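Local coordinates for protein arylesterase (PDB 5L2P) that hydrolyses aromatic esters, p-nitrophenyl esters of fatty acids and aryl dialkyl phosphates such as paraoxon, with a broad substrate specificity, at residues L77-H82 with I110-R115. Residues are numbered along the deposited sequence; the frame is centred on the assembly and turned at random.
Sequences LVMHFH and ISVDYR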
# COMPACT_ATOMS: atom_id res chain seq x y z
N LEU A 77 17.79 29.06 16.15
CA LEU A 77 16.59 29.79 15.78
C LEU A 77 15.73 28.96 14.86
O LEU A 77 16.22 28.37 13.92
CB LEU A 77 16.96 31.10 15.09
CG LEU A 77 15.82 31.89 14.45
CD1 LEU A 77 14.93 32.48 15.52
CD2 LEU A 77 16.32 32.94 13.46
N VAL A 78 14.42 28.93 15.14
CA VAL A 78 13.46 28.22 14.32
C VAL A 78 12.44 29.18 13.75
O VAL A 78 11.72 29.82 14.50
CB VAL A 78 12.75 27.14 15.13
CG1 VAL A 78 11.67 26.45 14.29
CG2 VAL A 78 13.76 26.12 15.68
N MET A 79 12.40 29.30 12.42
CA MET A 79 11.39 30.10 11.75
C MET A 79 10.16 29.23 11.55
O MET A 79 10.25 28.14 10.97
CB MET A 79 11.87 30.56 10.40
CG MET A 79 13.12 31.40 10.41
SD MET A 79 12.93 32.96 11.26
CE MET A 79 11.61 33.73 10.36
N HIS A 80 9.01 29.74 12.00
CA HIS A 80 7.79 28.96 11.96
C HIS A 80 6.79 29.62 11.01
O HIS A 80 6.39 30.75 11.22
CB HIS A 80 7.21 28.85 13.37
CG HIS A 80 5.92 28.08 13.45
ND1 HIS A 80 5.08 28.14 14.54
CD2 HIS A 80 5.32 27.24 12.56
CE1 HIS A 80 4.03 27.38 14.33
NE2 HIS A 80 4.15 26.81 13.14
N PHE A 81 6.39 28.89 9.98
CA PHE A 81 5.39 29.33 9.05
C PHE A 81 4.12 28.51 9.27
O PHE A 81 4.18 27.26 9.17
CB PHE A 81 5.89 29.15 7.63
CG PHE A 81 7.30 29.64 7.39
CD1 PHE A 81 7.72 30.84 7.88
CD2 PHE A 81 8.18 28.90 6.64
CE1 PHE A 81 9.00 31.32 7.63
CE2 PHE A 81 9.47 29.36 6.37
CZ PHE A 81 9.89 30.57 6.89
N HIS A 82 3.00 29.17 9.59
CA HIS A 82 1.74 28.46 9.84
C HIS A 82 1.14 27.89 8.57
O HIS A 82 1.48 28.30 7.48
CB HIS A 82 0.71 29.39 10.51
CG HIS A 82 0.23 30.50 9.63
ND1 HIS A 82 -0.81 30.35 8.74
CD2 HIS A 82 0.67 31.78 9.47
CE1 HIS A 82 -1.00 31.49 8.09
NE2 HIS A 82 -0.12 32.37 8.51
N ILE A 110 10.47 32.16 15.91
CA ILE A 110 9.83 33.33 15.30
C ILE A 110 8.74 32.87 14.32
O ILE A 110 9.02 32.22 13.30
CB ILE A 110 10.84 34.21 14.54
CG1 ILE A 110 11.88 34.74 15.52
CG2 ILE A 110 10.13 35.34 13.80
CD1 ILE A 110 12.98 35.58 14.86
N SER A 111 7.50 33.23 14.65
CA SER A 111 6.36 32.86 13.83
C SER A 111 6.05 34.03 12.89
O SER A 111 6.09 35.20 13.31
CB SER A 111 5.18 32.58 14.75
OG SER A 111 4.07 32.09 14.04
N VAL A 112 5.75 33.73 11.62
CA VAL A 112 5.53 34.77 10.62
C VAL A 112 4.07 34.83 10.13
O VAL A 112 3.47 33.79 9.81
CB VAL A 112 6.45 34.55 9.40
CG1 VAL A 112 6.39 35.74 8.45
CG2 VAL A 112 7.88 34.30 9.85
N ASP A 113 3.50 36.03 10.09
CA ASP A 113 2.19 36.27 9.45
C ASP A 113 2.32 36.68 7.99
O ASP A 113 2.09 37.83 7.66
CB ASP A 113 1.40 37.37 10.20
CG ASP A 113 0.33 36.82 11.07
OD1 ASP A 113 -0.05 35.63 10.92
OD2 ASP A 113 -0.14 37.62 11.89
N TYR A 114 2.70 35.74 7.14
CA TYR A 114 2.86 36.01 5.71
C TYR A 114 1.52 36.34 5.10
O TYR A 114 0.47 35.92 5.58
CB TYR A 114 3.52 34.80 4.98
CG TYR A 114 2.79 33.49 5.17
CD1 TYR A 114 1.74 33.15 4.33
CD2 TYR A 114 3.13 32.62 6.19
CE1 TYR A 114 1.04 31.97 4.50
CE2 TYR A 114 2.44 31.41 6.38
CZ TYR A 114 1.40 31.10 5.53
OH TYR A 114 0.73 29.93 5.68
N ARG A 115 1.55 37.08 4.00
CA ARG A 115 0.32 37.48 3.31
C ARG A 115 -0.35 36.30 2.62
O ARG A 115 0.33 35.45 2.03
CB ARG A 115 0.58 38.59 2.31
CG ARG A 115 0.78 39.94 2.96
CD ARG A 115 1.20 40.97 1.93
NE ARG A 115 2.60 40.86 1.60
CZ ARG A 115 3.26 41.67 0.78
NH1 ARG A 115 2.66 42.68 0.20
NH2 ARG A 115 4.55 41.46 0.55
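Strands 77-81 and 108-112 are the parallel neighbours of a beta-alpha-beta crossover through helix 95-105 in the alpha/beta hydrolase fold, and H82, just past the first strand, opens the His-Gly-Gly motif that, as in relatives of the GDXG family, probably forms the oxyanion hole with G83 and G84. The backbone ladder pairs M79 with I110 and H80 with S111: I110 N donates to V78 O, H80 N to I110 O (2.8 Å, nearly straight at 171°), and V112 N to H80 O. On the face carrying M79, F81, I110 and V112, the M79 chain bends at chi2 and chi3, which brings CE to 3.8 Å from V112 CG2. V112 CG2 also meets the F81 ring at its edge, in the ring plane, near CE1, while F81 also packs on L161, V162 and T165 of helix 157-171, the helix that follows the probable nucleophile S156. L77 CD1 reaches I110 CD1 at 3.7 Å. H80 projects from the other face with S111, its ND1 hydrogen-bonded to S98 OG and NE2 to E94 OE1. Beyond the strands, the H82 and Y114 rings form an offset stack, centroids 4.3 Å apart and planes 11° from parallel. Y114 CG sits between its backbone N and carbonyl carbon (chi1 56°), a setting that turns the phenol back toward H82. A phenylalanine in place of Y114 could keep the stack but would probably leave H82 O without its hydroxyl donor and the start of the oxyanion loop less firmly held. D113 OD1, hydrogen-bonded to I91 N, stands near the H82 ring. The Y114 hydroxyl lies over one face of the H82 imidazole, offset toward its rim, and donates to H82 O from above the carbonyl plane, OH to O 2.5 Å.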